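Local coordinates for protein reducing-end xylose-releasing exo-oligoxylanase Rex8A (Paenibacillus barcinonensis, PDB 6SUD) that hydrolyses linear and branched xylooligosaccharides as a family 8 glycosidase, releasing xylose from their reducing ends, at residues Arg268-Val273 with Ala330-Ala335; His321-Leu326 with Cys364-Thr369. The protein carries 1 engineered substitution. All coordinates share one frame; numbering follows the deposited sequence.

Contact 1: Arg268-Val273 with Ala330-Ala335; sequences RVAANV and AMASLA. With XYP (beta-D-xylopyranose), chain K.
Met331 and Ala271 make the main apolar contact between these segments. CG of Met331 lies anti to its backbone N (chi1 -173°), and the chain runs on extended from there. This carries the thioether across to the other helix. Met331 SD lies 3.9 Å from Ala271 CB, and Met331 CE lies 3.7 Å from Ala271 O. The methionine thus lies against both the methyl group and the backbone of Ala271. A second apolar pair sits beside it, with Ala270 CB 4.4 Å from Ala332 CB. With only methyl side chains at Ala270 and Ala332, their CA atoms come within 5.6 Å of each other. No hydrogen bond joins the two segments. The contact packs helix 268-280 against the last part of helix 322-331 and the 3-10 turn 332-334, elements of the (alpha/alpha)6 barrel of glycoside hydrolase family 8. Helix 359-373 also touches Met331, and helix 285-297 covers Ala270 and Ala332.

The bonds to the sugar come from Arg268, at the start of segment 268-273. Arg268 reaches the xylose of chain K with the edge of its guanidinium, and O3 lies in the guanidinium plane. Arg268 NH1 donates to O3 of this sugar at 3.3 Å. A weak bond from Arg268 NH2 goes to the same O3. Asp265 O accepts from NE and Tyr74 OH pairs with NH1, which should help fix the rotation of the group.

Contact 2: His321-Leu326 with Cys364-Thr369; sequences HPVGLL and CLYFFT. With XYP (beta-D-xylopyranose), chain J.
His321 meets the xylose of chain J with the edge of its ring, and Val323 and Gly324, just after it, pack on Tyr366 and Leu365. His321 is at the N-cap position of helix 322-331. His321 NE2 is hydrogen-bonded to O1 of this sugar at 2.6 Å, with the oxygen near the ring plane. The other ring nitrogen, ND1, is hydrogen-bonded to Asp362 OD1, so both ring nitrogens have partners and the ring is held in place.

Val323 follows. Its CG1 is anti to the backbone N (chi1 169°) and lies 4.0 Å from Tyr366 CD2. The approach to the tyrosine ring is oblique. Tyr366 OH is hydrogen-bonded to Thr351 O and Arg31 NH1. Helices 322-331 and 359-373, both of the (alpha/alpha)6 barrel of family 8, meet here beside the sugar site.

Gly324 gives the closest backbone approach, with its CA 5.3 Å from Leu365 CA. Leu365 CD2 rests on this bare backbone, 3.7 Å from Gly324 O. Asp362 OD2 is hydrogen-bonded to Gly324 N, so one carboxylate serves both the histidine ring and the first turn of the helix.

Contacts 1 and 2 share helix 322-331; contact 2 uses its first turns and contact 1 its later residues. Their centres are about 11 Å apart. They touch where Met331 CB lies 3.6 Å from Thr369 OG1, and Arg268 CG lies 4.3 Å from Leu365 CD1. Each contact supplies one residue to a bound xylose: Arg268 to the sugar of chain K, His321 to that of chain J. The two sugar sites share Arg68, Glu70 and Asp265. Glu70 is the inferred proton donor and Asp265 the inferred proton acceptor. The side chain of Leu365 is about 7 Å from that of Glu70 and about 9 Å from that of Asp265; that of Ala271 is about 12 Å from Asp265.

Contact 1: Arg268-Val273 with Ala330-Ala335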
loop_
_atom_site.group_PDB
_atom_site.type_symbol
_atom_site.label_atom_id
_atom_site.label_comp_id
_atom_site.label_asym_id
_atom_site.label_seq_id
_atom_site.Cartn_x
_atom_site.Cartn_y
_atom_site.Cartn_z
ATOM N N ARG A 268 -2.947 3.196 -6.558
ATOM C CA ARG A 268 -2.913 3.194 -5.072
ATOM C C ARG A 268 -2.977 4.630 -4.545
ATOM O O ARG A 268 -3.392 4.789 -3.400
ATOM C CB ARG A 268 -1.682 2.443 -4.567
ATOM C CG ARG A 268 -1.652 0.991 -5.033
ATOM C CD ARG A 268 -0.310 0.383 -4.697
ATOM N NE ARG A 268 0.782 0.882 -5.542
ATOM C CZ ARG A 268 1.990 0.316 -5.612
ATOM N NH1 ARG A 268 2.278 -0.714 -4.841
ATOM N NH2 ARG A 268 2.917 0.786 -6.425
ATOM N N VAL A 269 -2.650 5.649 -5.349
ATOM C CA VAL A 269 -2.700 7.046 -4.856
ATOM C C VAL A 269 -4.097 7.365 -4.311
ATOM O O VAL A 269 -4.158 7.977 -3.227
ATOM C CB VAL A 269 -2.332 8.092 -5.917
ATOM C CG1 VAL A 269 -2.587 9.471 -5.349
ATOM C CG2 VAL A 269 -0.907 7.904 -6.406
ATOM N N ALA A 270 -5.158 7.024 -5.045
ATOM C CA ALA A 270 -6.547 7.380 -4.667
ATOM C C ALA A 270 -6.874 6.704 -3.342
ATOM O O ALA A 270 -7.584 7.320 -2.532
ATOM C CB ALA A 270 -7.550 6.953 -5.710
ATOM N N ALA A 271 -6.386 5.483 -3.161
ATOM C CA ALA A 271 -6.602 4.663 -1.950
ATOM C C ALA A 271 -5.866 5.308 -0.768
ATOM O O ALA A 271 -6.449 5.415 0.295
ATOM C CB ALA A 271 -6.120 3.253 -2.172
ATOM N N ASN A 272 -4.618 5.713 -0.981
ATOM C CA ASN A 272 -3.693 6.240 0.057
ATOM C C ASN A 272 -4.188 7.587 0.585
ATOM O O ASN A 272 -4.172 7.814 1.818
ATOM C CB ASN A 272 -2.286 6.404 -0.513
ATOM C CG ASN A 272 -1.568 5.094 -0.752
ATOM O OD1 ASN A 272 -1.924 4.060 -0.173
ATOM N ND2 ASN A 272 -0.555 5.136 -1.609
ATOM N N VAL A 273 -4.565 8.472 -0.328
ATOM C CA VAL A 273 -5.127 9.804 0.037
ATOM C C VAL A 273 -6.434 9.615 0.818
ATOM O O VAL A 273 -6.626 10.295 1.813
ATOM C CB VAL A 273 -5.321 10.670 -1.212
ATOM C CG1 VAL A 273 -4.017 10.899 -1.931
ATOM C CG2 VAL A 273 -6.307 10.080 -2.189
ATOM N N ALA A 330 -13.110 2.874 -5.603
ATOM C CA ALA A 330 -14.146 2.671 -4.567
ATOM C C ALA A 330 -13.598 3.133 -3.212
ATOM O O ALA A 330 -14.337 3.765 -2.455
ATOM C CB ALA A 330 -14.587 1.230 -4.561
ATOM N N MET A 331 -12.323 2.881 -2.940
ATOM C CA MET A 331 -11.714 3.223 -1.630
ATOM C C MET A 331 -11.679 4.750 -1.455
ATOM O O MET A 331 -11.714 5.204 -0.291
ATOM C CB MET A 331 -10.316 2.620 -1.498
ATOM C CG MET A 331 -9.717 2.802 -0.117
ATOM S SD MET A 331 -8.541 1.534 0.335
ATOM C CE MET A 331 -7.810 2.302 1.783
ATOM N N ALA A 332 -11.689 5.501 -2.567
ATOM C CA ALA A 332 -11.740 6.982 -2.584
ATOM C C ALA A 332 -13.040 7.479 -1.937
ATOM O O ALA A 332 -13.095 8.671 -1.606
ATOM C CB ALA A 332 -11.609 7.508 -3.988
ATOM N N SER A 333 -14.038 6.601 -1.759
ATOM C CA SER A 333 -15.329 6.939 -1.100
ATOM C C SER A 333 -15.139 7.236 0.395
ATOM O O SER A 333 -16.050 7.875 0.973
ATOM C CB SER A 333 -16.361 5.902 -1.351
ATOM O OG SER A 333 -16.744 5.942 -2.728
ATOM N N LEU A 334 -14.026 6.824 1.020
ATOM C CA LEU A 334 -13.710 7.288 2.402
ATOM C C LEU A 334 -13.624 8.821 2.436
ATOM O O LEU A 334 -13.883 9.382 3.516
ATOM C CB LEU A 334 -12.412 6.665 2.926
ATOM C CG LEU A 334 -12.500 5.220 3.401
ATOM C CD1 LEU A 334 -11.115 4.648 3.662
ATOM C CD2 LEU A 334 -13.373 5.098 4.632
ATOM N N ALA A 335 -13.253 9.475 1.333
ATOM C CA ALA A 335 -13.012 10.940 1.299
ATOM C C ALA A 335 -14.013 11.657 0.389
ATOM O O ALA A 335 -14.403 12.780 0.716
ATOM C CB ALA A 335 -11.594 11.220 0.881
HETATM O O1 XYP K . 6.701 -4.291 -9.640
HETATM C C1 XYP K . 7.045 -3.645 -8.394
HETATM C C2 XYP K . 6.000 -2.635 -7.913
HETATM C C3 XYP K . 6.462 -1.891 -6.666
HETATM C C4 XYP K . 7.384 -2.791 -5.851
HETATM C C5 XYP K . 6.977 -4.245 -6.063
HETATM O O2 XYP K . 5.648 -1.709 -8.949
HETATM O O3 XYP K . 5.289 -1.481 -5.944
HETATM O O4 XYP K . 8.732 -2.601 -6.289
HETATM O O5 XYP K . 7.177 -4.671 -7.410
#

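Contact 2: His321-Leu326 with Cys364-Thr369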
loop_
_atom_site.group_PDB
_atom_site.type_symbol
_atom_site.label_atom_id
_atom_site.label_comp_id
_atom_site.label_asym_id
_atom_site.label_seq_id
_atom_site.Cartn_x
_atom_site.Cartn_y
_atom_site.Cartn_z
ATOM N N HIS A 321 -4.682 -4.521 -14.600
ATOM C CA HIS A 321 -5.343 -4.833 -13.307
ATOM C C HIS A 321 -6.591 -3.977 -13.138
ATOM O O HIS A 321 -6.617 -3.107 -12.278
ATOM C CB HIS A 321 -4.352 -4.667 -12.139
ATOM C CG HIS A 321 -3.133 -5.508 -12.309
ATOM N ND1 HIS A 321 -3.190 -6.898 -12.314
ATOM C CD2 HIS A 321 -1.846 -5.170 -12.537
ATOM C CE1 HIS A 321 -1.978 -7.372 -12.538
ATOM N NE2 HIS A 321 -1.135 -6.324 -12.660
ATOM N N PRO A 322 -7.680 -4.221 -13.904
ATOM C CA PRO A 322 -8.860 -3.352 -13.834
ATOM C C PRO A 322 -9.695 -3.492 -12.552
ATOM O O PRO A 322 -10.354 -2.527 -12.167
ATOM C CB PRO A 322 -9.662 -3.788 -15.072
ATOM C CG PRO A 322 -9.317 -5.248 -15.210
ATOM C CD PRO A 322 -7.834 -5.302 -14.893
ATOM N N VAL A 323 -9.676 -4.671 -11.925
ATOM C CA VAL A 323 -10.336 -4.908 -10.610
ATOM C C VAL A 323 -9.580 -4.097 -9.545
ATOM O O VAL A 323 -10.249 -3.444 -8.715
ATOM C CB VAL A 323 -10.446 -6.412 -10.293
ATOM C CG1 VAL A 323 -10.875 -6.694 -8.852
ATOM C CG2 VAL A 323 -11.409 -7.070 -11.274
ATOM N N GLY A 324 -8.248 -4.086 -9.592
ATOM C CA GLY A 324 -7.400 -3.234 -8.734
ATOM C C GLY A 324 -7.763 -1.762 -8.858
ATOM O O GLY A 324 -7.972 -1.079 -7.821
ATOM N N LEU A 325 -7.892 -1.278 -10.087
ATOM C CA LEU A 325 -8.299 0.116 -10.355
ATOM C C LEU A 325 -9.700 0.368 -9.772
ATOM O O LEU A 325 -9.863 1.368 -9.053
ATOM C CB LEU A 325 -8.260 0.387 -11.858
ATOM C CG LEU A 325 -8.753 1.773 -12.271
ATOM C CD1 LEU A 325 -8.216 2.871 -11.369
ATOM C CD2 LEU A 325 -8.372 2.045 -13.713
ATOM N N LEU A 326 -10.689 -0.491 -10.053
ATOM C CA LEU A 326 -12.054 -0.326 -9.476
ATOM C C LEU A 326 -11.948 -0.247 -7.949
ATOM O O LEU A 326 -12.596 0.622 -7.360
ATOM C CB LEU A 326 -12.975 -1.482 -9.876
ATOM C CG LEU A 326 -14.317 -1.475 -9.141
ATOM C CD1 LEU A 326 -15.098 -0.212 -9.483
ATOM C CD2 LEU A 326 -15.116 -2.725 -9.434
ATOM N N CYS A 364 -4.912 -7.944 -3.966
ATOM C CA CYS A 364 -4.302 -7.171 -2.847
ATOM C C CYS A 364 -5.085 -5.861 -2.663
ATOM O O CYS A 364 -5.577 -5.600 -1.535
ATOM C CB CYS A 364 -2.815 -6.920 -3.075
ATOM S SG CYS A 364 -1.802 -8.421 -2.937
ATOM N N LEU A 365 -5.240 -5.087 -3.743
ATOM C CA LEU A 365 -5.934 -3.772 -3.709
ATOM C C LEU A 365 -7.401 -3.992 -3.306
ATOM O O LEU A 365 -7.903 -3.203 -2.472
ATOM C CB LEU A 365 -5.842 -3.102 -5.084
ATOM C CG LEU A 365 -4.598 -2.255 -5.353
ATOM C CD1 LEU A 365 -3.329 -2.931 -4.870
ATOM C CD2 LEU A 365 -4.501 -1.913 -6.825
ATOM N N TYR A 366 -8.042 -5.026 -3.857
ATOM C CA TYR A 366 -9.423 -5.463 -3.501
ATOM C C TYR A 366 -9.533 -5.623 -1.981
ATOM O O TYR A 366 -10.427 -5.010 -1.356
ATOM C CB TYR A 366 -9.780 -6.777 -4.205
ATOM C CG TYR A 366 -11.198 -7.277 -4.050
ATOM C CD1 TYR A 366 -11.604 -7.980 -2.925
ATOM C CD2 TYR A 366 -12.131 -7.082 -5.052
ATOM C CE1 TYR A 366 -12.897 -8.460 -2.789
ATOM C CE2 TYR A 366 -13.426 -7.559 -4.938
ATOM C CZ TYR A 366 -13.813 -8.254 -3.806
ATOM O OH TYR A 366 -15.085 -8.736 -3.690
ATOM N N PHE A 367 -8.651 -6.409 -1.376
ATOM C CA PHE A 367 -8.755 -6.711 0.073
ATOM C C PHE A 367 -8.631 -5.436 0.908
ATOM O O PHE A 367 -9.402 -5.258 1.876
ATOM C CB PHE A 367 -7.734 -7.747 0.529
ATOM C CG PHE A 367 -8.024 -8.173 1.940
ATOM C CD1 PHE A 367 -9.015 -9.095 2.204
ATOM C CD2 PHE A 367 -7.378 -7.583 3.005
ATOM C CE1 PHE A 367 -9.330 -9.454 3.504
ATOM C CE2 PHE A 367 -7.671 -7.966 4.305
ATOM C CZ PHE A 367 -8.647 -8.900 4.549
ATOM N N PHE A 368 -7.687 -4.557 0.570
ATOM C CA PHE A 368 -7.498 -3.297 1.326
ATOM C C PHE A 368 -8.757 -2.444 1.215
ATOM O O PHE A 368 -9.154 -1.832 2.228
ATOM C CB PHE A 368 -6.268 -2.531 0.864
ATOM C CG PHE A 368 -4.967 -3.200 1.229
ATOM C CD1 PHE A 368 -4.670 -3.536 2.545
ATOM C CD2 PHE A 368 -4.010 -3.432 0.257
ATOM C CE1 PHE A 368 -3.455 -4.122 2.871
ATOM C CE2 PHE A 368 -2.787 -3.994 0.589
ATOM C CZ PHE A 368 -2.523 -4.355 1.890
ATOM N N THR A 369 -9.411 -2.455 0.055
ATOM C CA THR A 369 -10.699 -1.732 -0.116
ATOM C C THR A 369 -11.801 -2.406 0.724
ATOM O O THR A 369 -12.633 -1.684 1.291
ATOM C CB THR A 369 -11.103 -1.592 -1.586
ATOM O OG1 THR A 369 -10.069 -0.856 -2.235
ATOM C CG2 THR A 369 -12.416 -0.858 -1.747
HETATM O O1 XYP J . 1.461 -6.489 -12.369
HETATM C C1 XYP J . 1.716 -5.631 -11.249
HETATM C C2 XYP J . 2.779 -6.301 -10.381
HETATM C C3 XYP J . 3.011 -5.429 -9.178
HETATM C C4 XYP J . 3.499 -4.068 -9.620
HETATM C C5 XYP J . 2.531 -3.449 -10.618
HETATM O O2 XYP J . 2.411 -7.617 -9.919
HETATM O O3 XYP J . 3.979 -6.046 -8.328
HETATM O O4 XYP J . 3.625 -3.275 -8.435
HETATM O O5 XYP J . 2.234 -4.359 -11.692
#